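Putative dehydrogenase (Amycolatopsis orientalis, PDB 5A9T) catalyses the NADPH-dependent reduction of imines to amines. Local coordinates at residues L6-A11 and R27-T32; A11-M16 and V33-P38; A22-R27 and A152-P157; L65-A70 and R89-L94; Y116-I121 and L166-N171. All coordinates share one frame; numbering follows the deposited sequence.

Contact 1: L6-A11 and R27-T32; sequences LPVTVA and RGHDVT
The imidazole of His-29 overlaps the side chain of Leu-6, the two lying alongside each other and pointing the same way, with Leu-6 CB 3.5 Å from His-29 ND1. They stand at the start of a parallel strand pair, 7-11 with 30-34, the two strands of the first beta-alpha-beta unit of a Rossmann fold; helix 15-26 makes the crossover. With its first torsion at -66°, His-29 carries its ring beside its own backbone N, and from there ND1 donates to Leu-6 O at 3.3 Å, the oxygen lying almost in the ring plane. The same carbonyl also accepts Asp-30 N at 3.2 Å. These donors reach the oxygen from opposite faces of its carbonyl plane. Beyond this doubly used acceptor the pairing becomes regular: Val-8 N donates to Asp-30 O, and Thr-32 N to Val-8 O, each at 3.0 Å. Val-8 and Val-31 share one sheet face, where Val-31 packs on Leu-24 of the crossover helix. Thr-9 and Thr-32 run side by side on the other face. The hydroxyl of Thr-9 lies 3.8 Å from Thr-32 CB, but its hydrogen-bond partners are Ser-62 OG and Ala-58 O. At the far end Val-10 N donates to Thr-32 O at 2.9 Å.

Contact 2: A11-M16 and V33-P38; sequences AGLGPM and VWNRSP
Ala-11 ends its strand beside Trp-34 in a parallel pair, and its CB lies 3.9 Å from Trp-34 CE3, at the benzo part of the indole. The ring reaches this place because Trp-34 CG is anti to the backbone N (chi1 174°); one of its faces is approached by Arg-36 N. Gly-12 follows and makes the last backbone bond of the pairing, its N donating to Trp-34 O at 2.8 Å in a nearly straight line (179°). Its positive phi of 112° then turns the chain out of the sheet. Leu-13 swings back toward the neighbouring strand: CG sits 3.6 Å from Trp-34 O, while CD1 reaches Val-33 CB at 3.9 Å, the two side chains crossing at about a right angle. Leu-13 also lies against CB of Asn-35, and Leu-44 of helix 42-46 touches both Leu-13 and Val-33. Gly-14 takes the N-cap position of helix 15-26, which Pro-15 and Met-16 begin. Strand, glycine-rich turn and helix match the GxGxxG dinucleotide-binding signature of Rossmann proteins, and Leu-13, Gly-14, Met-16, Asn-35, Arg-36 and Ser-37 belong to the NADP(+) site, which is empty in this chain. Apolar packing of Leu-13 and one straight N-H...O hydrogen bond thus fix the cofactor turn against the end of strand 30-34, and the helix start would probably favour the cofactor phosphates.

Contact 3: A22-R27 and A152-P157; sequences AALLDR and AGLGDP
One face of the Arg-27 guanidinium lies over the backbone of Gly-153, whose CA stands 3.4 Å from Arg-27 NE, displaced from the middle of the group toward its rim. The carbonyl carbon of Ala-152 is over this same face, more distantly. Arg-27 was modelled in two conformers, so this arrangement describes one of them and should be read as provisional. In this copy the chain leaves CB with CG anti to the carbonyl carbon and then bends twice, at chi2 (-94°) and chi3 (-71°), which brings the flat group over Gly-153. Gly-153 has no side chain, and the guanidinium can therefore lie close over its CA. The two segments belong to one Rossmann domain: helix 15-26 is the crossover of its first beta-alpha-beta unit, and 152-157 runs from the end of helix 141-152 into strand 156-161, at the opposite end of the sheet order from strand 50-51. Next to the arginine the contact is purely apolar. Leu-154 CD2 enters obliquely between two helix residues, 3.8 Å from Leu-24 CG and 4.1 Å from Ala-23 CB. Leu-24 continues inward to Val-8 and Val-10 of strand 7-11, whereas Leu-154 rests on Phe-135 of strand 134-139. No hydrogen bond crosses between the segments; the carbonyl of Leu-154 instead accepts the hydroxyl of Ser-133. Gly-155, nearly fully extended (phi 174°), leads the chain from Leu-154 to Asp-156, the first residue of the next strand.

Contact 4: L65-A70 and R89-L94; sequences LVVCLA and RVVVNL
Leu-65 begins its overlap at CB, 3.3 Å from Val-90 O, and CG stays just as close to that oxygen at 3.4 Å. With CG anti to its own carbonyl carbon (chi1 -48°), the side chain leans over the neighbouring strand: CD1 keeps to Val-90 O at 3.9 Å and lies 4.1 Å from both Arg-89 CB and Val-91 CG2, while CD2 packs on Thr-9 of strand 7-11. Arg-89 itself runs on past the leucine to carbonyls of Ala-85 and Ser-62. Strands 64-67 and 90-93 are parallel neighbours in the Rossmann sheet, belonging to the unit that crosses over through helix 75-78. Val-67 N donates to Val-92 O at 2.8 Å, and Leu-94 N to Val-67 O at 2.9 Å. On the face of Leu-65, Val-67 CG2 meets Val-91 CG1; on the other, Val-66 CG1 touches Leu-94 CD1. Past the last strand bond the chains part, and a water fills in: it accepts from Leu-69 N and donates to Asn-93 OD1, 2.9 Å away. That amide oxygen also takes the backbone N of Asn-95, whose side chain in turn reaches Leu-69 O. Since Ala-70 and Asn-95 belong to the NADP(+) site, unoccupied in this chain, this buried amide and its water tie together two cofactor-binding strand ends.

Contact 5: Y116-I121 and L166-N171; sequences YLDGAI and LAVLYN
A close strand-on-helix contact, made by Ala-120 against Ala-167, joins the Rossmann sheet to the start of the long helix 166-193 that leads into the C-terminal domain. Strand 116-121 and helix 166-171 run nearly parallel, 16° apart, with axes only 7.0 Å from each other. Small side chains permit this: Ala-120 CB lies 4.1 Å from Ala-167 CB and 3.7 Å from Ala-167 O, and one turn further on Asn-171 CB covers the same methyl at 3.9 Å. Polar contact comes through water. Asp-118, with CG anti to its backbone N (chi1 -154°), turns OD2 toward a water that donates to it at 2.7 Å and accepts Val-168 N at 2.8 Å. Its other oxygen, OD1, receives the hydroxyl of Tyr-116 at 2.6 Å on the anti lone pair, and Ser-96 OG also bonds there. On the side of Tyr-170 the helix meets the second subunit, where Phe-202 of that chain packs against the tyrosine ring. Both carboxylate oxygens of buried Asp-118 are thus engaged, and the N-H of Val-168, reached through water, would probably favour the charged form.

How the contacts relate
Contact 2 carries on from contact 1 along the same strand pair, and contact 4 flanks them: Thr-9 O bonds Val-66 N at 2.8 Å, joining contact 1 to contact 4, and Ala-11, shared by contacts 1 and 2, accepts Cys-68 N on its O at 2.9 Å. Contact 5 continues the sheet through Asn-93 O and Gly-119 N, 2.8 Å apart. Contact 3 backs contact 1, where Leu-24 CD1 meets Val-10 CG2. Contacts 2 and 4 carry residues of the NADP(+) site; Met-16 CG of contact 2 touches Cys-68 SG of contact 4 and lies 3.6 Å from Ile-121 CD1 of contact 5. There the side chain of Asn-171 lies about 8 Å from a bound (1R)-1-methyl-1,2,3,4-tetrahydroisoquinoline.

Contact 1: L6-A11 and R27-T32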
# COMPACT_ATOMS: atom_id res chain seq x y z
N LEU A 6 11.61 15.32 -36.20
CA LEU A 6 10.13 15.14 -36.29
C LEU A 6 9.54 16.36 -35.55
O LEU A 6 9.98 16.65 -34.40
CB LEU A 6 9.85 13.90 -35.49
CG LEU A 6 8.36 13.37 -35.47
CD1 LEU A 6 7.40 13.83 -34.37
CD2 LEU A 6 7.72 13.63 -36.77
N PRO A 7 8.67 17.17 -36.16
CA PRO A 7 8.24 18.36 -35.50
C PRO A 7 7.16 17.99 -34.41
O PRO A 7 6.34 17.09 -34.60
CB PRO A 7 7.59 19.18 -36.63
CG PRO A 7 7.17 18.19 -37.60
CD PRO A 7 8.23 17.13 -37.59
N VAL A 8 7.20 18.68 -33.29
CA VAL A 8 6.20 18.53 -32.28
C VAL A 8 5.93 19.91 -31.70
O VAL A 8 6.87 20.70 -31.56
CB VAL A 8 6.67 17.63 -31.11
CG1 VAL A 8 5.51 17.51 -30.11
CG2 VAL A 8 7.20 16.32 -31.61
N THR A 9 4.69 20.24 -31.38
CA THR A 9 4.35 21.43 -30.71
C THR A 9 3.97 21.10 -29.28
O THR A 9 3.17 20.17 -29.05
CB THR A 9 3.21 22.12 -31.42
OG1 THR A 9 3.64 22.62 -32.69
CG2 THR A 9 2.67 23.29 -30.64
N VAL A 10 4.40 21.92 -28.33
CA VAL A 10 3.92 21.86 -26.94
C VAL A 10 3.20 23.14 -26.64
O VAL A 10 3.79 24.25 -26.74
CB VAL A 10 5.09 21.63 -25.98
CG1 VAL A 10 4.56 21.68 -24.54
CG2 VAL A 10 5.81 20.35 -26.26
N ALA A 11 1.93 23.06 -26.30
CA ALA A 11 1.13 24.16 -25.88
C ALA A 11 0.87 24.13 -24.39
O ALA A 11 0.19 23.25 -23.87
CB ALA A 11 -0.20 24.16 -26.61
N ARG A 27 15.49 14.61 -27.18
CA ARG A 27 15.35 13.46 -28.10
C ARG A 27 15.52 13.86 -29.58
O ARG A 27 15.31 13.05 -30.51
CB ARG A 27 13.95 12.83 -27.91
CG ARG A 27 13.76 12.09 -26.59
CD ARG A 27 14.05 10.61 -26.78
NE ARG A 27 13.00 9.98 -27.57
CZ ARG A 27 12.89 8.69 -27.81
NH1 ARG A 27 13.78 7.84 -27.32
NH2 ARG A 27 11.88 8.28 -28.55
N GLY A 28 15.80 15.11 -29.78
CA GLY A 28 16.09 15.66 -31.03
C GLY A 28 15.02 16.19 -31.96
O GLY A 28 15.20 16.37 -33.14
N HIS A 29 13.85 16.35 -31.39
CA HIS A 29 12.73 16.84 -32.17
C HIS A 29 12.87 18.32 -32.44
O HIS A 29 13.49 19.05 -31.69
CB HIS A 29 11.43 16.60 -31.34
CG HIS A 29 11.10 15.17 -31.15
ND1 HIS A 29 10.51 14.39 -32.12
CD2 HIS A 29 11.19 14.39 -30.05
CE1 HIS A 29 10.33 13.16 -31.64
NE2 HIS A 29 10.77 13.14 -30.40
N ASP A 30 12.17 18.79 -33.49
CA ASP A 30 11.98 20.23 -33.80
C ASP A 30 10.78 20.72 -33.01
O ASP A 30 9.65 20.49 -33.44
CB ASP A 30 11.80 20.48 -35.32
CG ASP A 30 13.13 20.41 -36.12
OD1 ASP A 30 14.25 20.40 -35.53
OD2 ASP A 30 13.00 20.24 -37.36
N VAL A 31 11.04 21.36 -31.88
CA VAL A 31 9.98 21.66 -30.93
C VAL A 31 9.56 23.09 -31.11
O VAL A 31 10.39 24.05 -30.89
CB VAL A 31 10.34 21.33 -29.49
CG1 VAL A 31 9.20 21.67 -28.51
CG2 VAL A 31 10.76 19.85 -29.41
N THR A 32 8.29 23.30 -31.36
CA THR A 32 7.62 24.61 -31.28
C THR A 32 6.88 24.76 -29.99
O THR A 32 6.14 23.84 -29.58
CB THR A 32 6.73 24.86 -32.45
OG1 THR A 32 7.44 24.72 -33.69
CG2 THR A 32 5.95 26.15 -32.41

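Contact 2: A11-M16 and V33-P38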
# COMPACT_ATOMS: atom_id res chain seq x y z
N ALA A 11 1.93 23.06 -26.30
CA ALA A 11 1.13 24.16 -25.88
C ALA A 11 0.87 24.13 -24.39
O ALA A 11 0.19 23.25 -23.87
CB ALA A 11 -0.20 24.16 -26.61
N GLY A 12 1.41 25.09 -23.67
CA GLY A 12 1.33 25.11 -22.24
C GLY A 12 2.70 24.91 -21.65
O GLY A 12 3.34 23.89 -21.77
N LEU A 13 3.28 25.97 -21.01
CA LEU A 13 4.64 25.96 -20.49
C LEU A 13 4.71 26.20 -18.97
O LEU A 13 5.75 26.78 -18.51
CB LEU A 13 5.57 26.94 -21.23
CG LEU A 13 5.62 26.73 -22.74
CD1 LEU A 13 6.48 27.83 -23.38
CD2 LEU A 13 6.21 25.35 -23.04
N GLY A 14 3.71 25.75 -18.24
CA GLY A 14 3.88 25.56 -16.79
C GLY A 14 5.02 24.60 -16.52
O GLY A 14 5.76 24.11 -17.41
N PRO A 15 5.24 24.22 -15.27
CA PRO A 15 6.40 23.35 -14.96
C PRO A 15 6.33 21.97 -15.70
O PRO A 15 7.34 21.50 -16.18
CB PRO A 15 6.14 23.11 -13.43
CG PRO A 15 5.51 24.36 -12.97
CD PRO A 15 4.55 24.78 -14.09
N MET A 16 5.12 21.42 -15.78
CA MET A 16 4.94 20.17 -16.50
C MET A 16 5.17 20.36 -17.98
O MET A 16 5.93 19.64 -18.63
CB MET A 16 3.62 19.50 -16.22
CG MET A 16 3.61 18.10 -16.85
SD MET A 16 4.85 16.93 -16.29
CE MET A 16 4.12 16.41 -14.82
N VAL A 33 7.03 25.89 -29.27
CA VAL A 33 6.39 26.07 -27.98
C VAL A 33 5.48 27.25 -27.95
O VAL A 33 5.73 28.27 -28.64
CB VAL A 33 7.39 26.12 -26.81
CG1 VAL A 33 8.18 24.88 -26.74
CG2 VAL A 33 8.34 27.30 -26.96
N TRP A 34 4.39 27.13 -27.20
CA TRP A 34 3.37 28.21 -27.08
C TRP A 34 2.91 28.21 -25.65
O TRP A 34 2.78 27.17 -24.98
CB TRP A 34 2.20 28.04 -28.00
CG TRP A 34 1.07 29.00 -27.83
CD1 TRP A 34 0.93 30.20 -28.49
CD2 TRP A 34 -0.04 28.91 -26.94
NE1 TRP A 34 -0.26 30.81 -28.09
CE2 TRP A 34 -0.82 30.07 -27.09
CE3 TRP A 34 -0.40 28.02 -25.93
CZ2 TRP A 34 -2.03 30.25 -26.41
CZ3 TRP A 34 -1.60 28.22 -25.29
CH2 TRP A 34 -2.36 29.34 -25.47
N ASN A 35 2.69 29.42 -25.16
CA ASN A 35 2.08 29.63 -23.88
C ASN A 35 1.20 30.85 -23.93
O ASN A 35 1.53 31.79 -24.62
CB ASN A 35 3.15 29.75 -22.79
CG ASN A 35 2.57 29.66 -21.39
OD1 ASN A 35 2.66 30.71 -20.60
ND2 ASN A 35 2.07 28.58 -21.00
N ARG A 36 0.12 30.82 -23.16
CA ARG A 36 -0.78 31.95 -23.06
C ARG A 36 -0.01 33.25 -22.68
O ARG A 36 -0.21 34.23 -23.29
CB ARG A 36 -1.85 31.67 -22.02
CG ARG A 36 -3.01 30.75 -22.43
N SER A 37 0.94 33.15 -21.77
CA SER A 37 1.74 34.28 -21.24
C SER A 37 3.14 34.20 -21.76
O SER A 37 3.74 33.14 -21.68
CB SER A 37 1.91 34.09 -19.72
OG SER A 37 0.69 34.13 -19.11
N PRO A 38 3.75 35.33 -22.15
CA PRO A 38 5.19 35.41 -22.45
C PRO A 38 6.03 35.18 -21.20
O PRO A 38 5.56 35.32 -20.04
CB PRO A 38 5.35 36.86 -22.94
CG PRO A 38 4.32 37.59 -22.10
CD PRO A 38 3.13 36.68 -22.04

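Contact 3: A22-R27 and A152-P157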
# COMPACT_ATOMS: atom_id res chain seq x y z
N ALA A 22 11.28 20.15 -22.88
CA ALA A 22 12.67 19.86 -22.68
C ALA A 22 13.05 18.44 -23.00
O ALA A 22 14.03 18.19 -23.68
CB ALA A 22 13.10 20.21 -21.28
N ALA A 23 12.17 17.47 -22.61
CA ALA A 23 12.41 16.11 -22.93
C ALA A 23 12.38 15.89 -24.42
O ALA A 23 13.13 15.10 -24.99
CB ALA A 23 11.42 15.24 -22.17
N LEU A 24 11.43 16.49 -25.15
CA LEU A 24 11.36 16.31 -26.57
C LEU A 24 12.55 16.93 -27.33
O LEU A 24 13.07 16.34 -28.25
CB LEU A 24 10.02 16.87 -27.10
CG LEU A 24 8.77 16.16 -26.60
CD1 LEU A 24 7.58 17.01 -26.88
CD2 LEU A 24 8.65 14.83 -27.34
N LEU A 25 13.02 18.01 -26.80
CA LEU A 25 14.24 18.64 -27.32
C LEU A 25 15.45 17.72 -27.15
O LEU A 25 16.21 17.56 -28.13
CB LEU A 25 14.50 20.02 -26.67
CG LEU A 25 13.61 21.15 -27.03
CD1 LEU A 25 13.70 22.34 -26.08
CD2 LEU A 25 13.95 21.58 -28.44
N ASP A 26 15.57 17.09 -26.00
CA ASP A 26 16.67 16.16 -25.68
C ASP A 26 16.66 14.97 -26.63
O ASP A 26 17.69 14.34 -26.89
CB ASP A 26 16.59 15.72 -24.21
CG ASP A 26 17.04 16.82 -23.25
OD1 ASP A 26 17.65 17.79 -23.72
OD2 ASP A 26 16.87 16.67 -22.04
N ARG A 27 15.49 14.61 -27.18
CA ARG A 27 15.35 13.46 -28.10
C ARG A 27 15.52 13.86 -29.58
O ARG A 27 15.31 13.05 -30.51
CB ARG A 27 13.95 12.83 -27.91
CG ARG A 27 13.76 12.09 -26.59
CD ARG A 27 14.05 10.61 -26.78
NE ARG A 27 13.00 9.98 -27.57
CZ ARG A 27 12.89 8.69 -27.81
NH1 ARG A 27 13.78 7.84 -27.32
NH2 ARG A 27 11.88 8.28 -28.55
N ALA A 152 7.24 7.66 -26.23
CA ALA A 152 8.17 6.93 -25.33
C ALA A 152 9.33 7.74 -24.93
O ALA A 152 9.96 7.47 -23.88
CB ALA A 152 8.57 5.68 -25.99
N GLY A 153 9.69 8.84 -25.59
CA GLY A 153 10.68 9.79 -25.08
C GLY A 153 10.31 10.51 -23.81
O GLY A 153 11.13 11.12 -23.18
N LEU A 154 8.96 10.60 -23.52
CA LEU A 154 8.50 11.27 -22.37
C LEU A 154 8.45 10.29 -21.15
O LEU A 154 8.57 10.72 -19.98
CB LEU A 154 7.11 11.83 -22.60
CG LEU A 154 6.97 12.80 -23.82
CD1 LEU A 154 5.55 13.22 -24.04
CD2 LEU A 154 7.83 14.03 -23.61
N GLY A 155 8.09 9.08 -21.42
CA GLY A 155 7.89 8.05 -20.38
C GLY A 155 7.33 6.82 -21.02
O GLY A 155 6.86 6.83 -22.18
N ASP A 156 7.34 5.67 -20.36
CA ASP A 156 6.82 4.48 -20.84
C ASP A 156 5.34 4.64 -21.17
O ASP A 156 4.57 4.88 -20.26
CB ASP A 156 6.94 3.31 -19.84
CG ASP A 156 6.56 1.99 -20.43
OD1 ASP A 156 6.70 1.79 -21.65
OD2 ASP A 156 6.16 1.05 -19.65
N PRO A 157 4.91 4.46 -22.42
CA PRO A 157 3.56 4.78 -22.76
C PRO A 157 2.67 3.52 -22.65
O PRO A 157 3.01 2.47 -23.19
CB PRO A 157 3.66 5.23 -24.20
CG PRO A 157 4.81 4.49 -24.75
CD PRO A 157 5.76 4.28 -23.63

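Contact 4: L65-A70 and R89-L94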
# COMPACT_ATOMS: atom_id res chain seq x y z
N LEU A 65 0.46 17.68 -31.57
CA LEU A 65 0.24 18.82 -30.66
C LEU A 65 0.10 18.22 -29.26
O LEU A 65 -0.89 17.58 -28.96
CB LEU A 65 -0.98 19.60 -30.99
CG LEU A 65 -1.09 19.95 -32.49
CD1 LEU A 65 -2.50 20.52 -32.83
CD2 LEU A 65 0.02 20.88 -33.02
N VAL A 66 1.09 18.45 -28.41
CA VAL A 66 1.09 18.02 -27.00
C VAL A 66 0.59 19.11 -26.12
O VAL A 66 1.20 20.24 -26.17
CB VAL A 66 2.50 17.60 -26.60
CG1 VAL A 66 2.55 17.20 -25.13
CG2 VAL A 66 2.94 16.37 -27.38
N VAL A 67 -0.58 18.99 -25.52
CA VAL A 67 -1.26 20.09 -24.84
C VAL A 67 -1.16 19.84 -23.32
O VAL A 67 -1.56 18.75 -22.86
CB VAL A 67 -2.66 20.26 -25.34
CG1 VAL A 67 -3.32 21.42 -24.62
CG2 VAL A 67 -2.71 20.51 -26.83
N CYS A 68 -0.72 20.85 -22.56
CA CYS A 68 -0.63 20.75 -21.09
C CYS A 68 -0.93 22.14 -20.52
O CYS A 68 -0.03 22.90 -20.12
CB CYS A 68 0.72 20.20 -20.73
SG CYS A 68 0.81 19.69 -18.99
N LEU A 69 -2.23 22.46 -20.53
CA LEU A 69 -2.69 23.83 -20.15
C LEU A 69 -2.83 23.89 -18.66
O LEU A 69 -2.92 22.89 -17.99
CB LEU A 69 -4.01 24.15 -20.82
CG LEU A 69 -4.00 24.17 -22.36
CD1 LEU A 69 -5.46 24.24 -22.80
CD2 LEU A 69 -3.23 25.25 -22.99
N ALA A 70 -2.93 25.13 -18.12
CA ALA A 70 -3.31 25.30 -16.73
C ALA A 70 -4.66 24.67 -16.41
O ALA A 70 -5.57 24.61 -17.30
CB ALA A 70 -3.31 26.86 -16.44
N ARG A 89 -4.62 17.32 -37.88
CA ARG A 89 -3.57 17.25 -36.81
C ARG A 89 -4.08 16.42 -35.71
O ARG A 89 -5.13 15.77 -35.80
CB ARG A 89 -3.19 18.67 -36.39
CG ARG A 89 -2.78 19.56 -37.59
CD ARG A 89 -2.29 20.93 -37.20
NE ARG A 89 -2.07 21.73 -38.43
CZ ARG A 89 -0.96 21.65 -39.13
NH1 ARG A 89 0.11 21.03 -38.76
NH2 ARG A 89 -0.92 22.23 -40.34
N VAL A 90 -3.22 16.21 -34.69
CA VAL A 90 -3.47 15.30 -33.53
C VAL A 90 -3.21 16.06 -32.27
O VAL A 90 -2.16 16.69 -32.13
CB VAL A 90 -2.56 14.08 -33.66
CG1 VAL A 90 -2.55 13.26 -32.39
CG2 VAL A 90 -2.96 13.27 -34.90
N VAL A 91 -4.12 15.93 -31.31
CA VAL A 91 -3.97 16.49 -29.94
C VAL A 91 -3.73 15.34 -29.00
O VAL A 91 -4.55 14.41 -28.92
CB VAL A 91 -5.18 17.30 -29.58
CG1 VAL A 91 -5.17 17.54 -28.05
CG2 VAL A 91 -5.25 18.64 -30.37
N VAL A 92 -2.64 15.41 -28.24
CA VAL A 92 -2.37 14.59 -27.08
C VAL A 92 -2.52 15.50 -25.89
O VAL A 92 -1.67 16.38 -25.65
CB VAL A 92 -1.03 13.94 -27.16
CG1 VAL A 92 -0.74 13.09 -25.90
CG2 VAL A 92 -0.89 13.05 -28.35
N ASN A 93 -3.63 15.34 -25.15
CA ASN A 93 -3.96 16.16 -24.04
C ASN A 93 -3.51 15.53 -22.74
O ASN A 93 -4.09 14.52 -22.36
CB ASN A 93 -5.46 16.35 -24.00
CG ASN A 93 -5.89 17.41 -22.97
OD1 ASN A 93 -5.09 17.94 -22.21
ND2 ASN A 93 -7.24 17.71 -22.94
N LEU A 94 -2.59 16.21 -22.07
CA LEU A 94 -1.98 15.67 -20.82
C LEU A 94 -2.52 16.37 -19.62
O LEU A 94 -1.98 16.14 -18.50
CB LEU A 94 -0.51 15.67 -20.94
CG LEU A 94 0.08 14.85 -22.05
CD1 LEU A 94 1.59 14.94 -22.14
CD2 LEU A 94 -0.32 13.36 -21.98
O HOH W 1 -4.33 20.53 -21.16

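Contact 5: Y116-I121 and L166-N171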
# COMPACT_ATOMS: atom_id res chain seq x y z
N TYR A 116 -7.26 12.42 -31.41
CA TYR A 116 -7.23 12.76 -30.01
C TYR A 116 -6.77 11.62 -29.14
O TYR A 116 -7.30 10.52 -29.29
CB TYR A 116 -8.62 13.24 -29.53
CG TYR A 116 -8.61 13.77 -28.16
CD1 TYR A 116 -8.26 15.11 -27.83
CD2 TYR A 116 -8.93 12.91 -27.07
CE1 TYR A 116 -8.19 15.57 -26.50
CE2 TYR A 116 -8.89 13.43 -25.77
CZ TYR A 116 -8.56 14.63 -25.46
OH TYR A 116 -8.48 15.25 -24.21
N LEU A 117 -5.83 11.87 -28.26
CA LEU A 117 -5.44 10.91 -27.20
C LEU A 117 -5.36 11.71 -25.91
O LEU A 117 -4.85 12.82 -25.86
CB LEU A 117 -4.10 10.21 -27.68
CG LEU A 117 -3.61 9.06 -26.92
CD1 LEU A 117 -4.58 7.89 -27.09
CD2 LEU A 117 -2.18 8.78 -27.33
N ASP A 118 -5.87 11.12 -24.81
CA ASP A 118 -5.81 11.75 -23.50
C ASP A 118 -4.71 10.98 -22.70
O ASP A 118 -4.58 9.75 -22.84
CB ASP A 118 -7.17 11.61 -22.80
CG ASP A 118 -7.37 12.72 -21.81
OD1 ASP A 118 -7.61 13.96 -22.10
OD2 ASP A 118 -7.12 12.46 -20.56
N GLY A 119 -3.95 11.74 -21.93
CA GLY A 119 -2.95 11.05 -21.16
C GLY A 119 -2.82 11.59 -19.76
O GLY A 119 -3.05 12.79 -19.51
N ALA A 120 -2.37 10.72 -18.88
CA ALA A 120 -2.15 11.06 -17.49
C ALA A 120 -0.68 10.81 -17.14
O ALA A 120 -0.16 9.69 -17.30
CB ALA A 120 -3.07 10.23 -16.57
N ILE A 121 -0.01 11.83 -16.67
CA ILE A 121 1.41 11.76 -16.34
C ILE A 121 1.58 11.29 -14.90
O ILE A 121 1.04 11.89 -14.00
CB ILE A 121 2.02 13.13 -16.51
CG1 ILE A 121 1.81 13.63 -17.96
CG2 ILE A 121 3.48 13.05 -16.16
CD1 ILE A 121 2.17 15.10 -18.15
N LEU A 166 -10.48 7.04 -19.58
CA LEU A 166 -9.85 5.92 -18.81
C LEU A 166 -8.53 6.36 -18.15
O LEU A 166 -8.27 6.05 -16.97
CB LEU A 166 -9.60 4.65 -19.55
CG LEU A 166 -10.80 3.89 -20.03
CD1 LEU A 166 -10.32 2.90 -21.04
CD2 LEU A 166 -11.44 3.13 -18.83
N ALA A 167 -7.70 7.17 -18.85
CA ALA A 167 -6.46 7.57 -18.17
C ALA A 167 -6.67 8.43 -17.02
O ALA A 167 -6.01 8.15 -15.95
CB ALA A 167 -5.54 8.29 -19.22
N VAL A 168 -7.54 9.43 -17.04
CA VAL A 168 -7.81 10.32 -15.87
C VAL A 168 -8.43 9.43 -14.80
O VAL A 168 -8.14 9.64 -13.62
CB VAL A 168 -8.79 11.52 -16.11
CG1 VAL A 168 -9.00 12.35 -14.82
CG2 VAL A 168 -8.22 12.47 -17.13
N LEU A 169 -9.29 8.50 -15.18
CA LEU A 169 -9.96 7.69 -14.15
C LEU A 169 -8.87 6.82 -13.46
O LEU A 169 -8.92 6.68 -12.21
CB LEU A 169 -11.02 6.85 -14.75
CG LEU A 169 -11.83 5.95 -13.84
CD1 LEU A 169 -12.51 6.76 -12.77
CD2 LEU A 169 -12.82 5.14 -14.64
N TYR A 170 -7.98 6.18 -14.22
CA TYR A 170 -6.91 5.41 -13.59
C TYR A 170 -6.07 6.23 -12.71
O TYR A 170 -5.65 5.84 -11.59
CB TYR A 170 -6.03 4.73 -14.66
CG TYR A 170 -6.32 3.27 -14.98
CD1 TYR A 170 -7.41 2.89 -15.72
CD2 TYR A 170 -5.46 2.33 -14.49
CE1 TYR A 170 -7.55 1.44 -16.01
CE2 TYR A 170 -5.62 1.00 -14.75
CZ TYR A 170 -6.62 0.62 -15.51
OH TYR A 170 -6.61 -0.85 -15.59
N ASN A 171 -5.67 7.44 -13.15
CA ASN A 171 -4.87 8.34 -12.34
C ASN A 171 -5.59 8.62 -10.99
O ASN A 171 -4.97 8.52 -9.95
CB ASN A 171 -4.57 9.63 -13.06
CG ASN A 171 -3.54 10.46 -12.35
OD1 ASN A 171 -2.66 10.02 -11.67
ND2 ASN A 171 -3.69 11.70 -12.48
O HOH W 2 -8.40 10.29 -19.59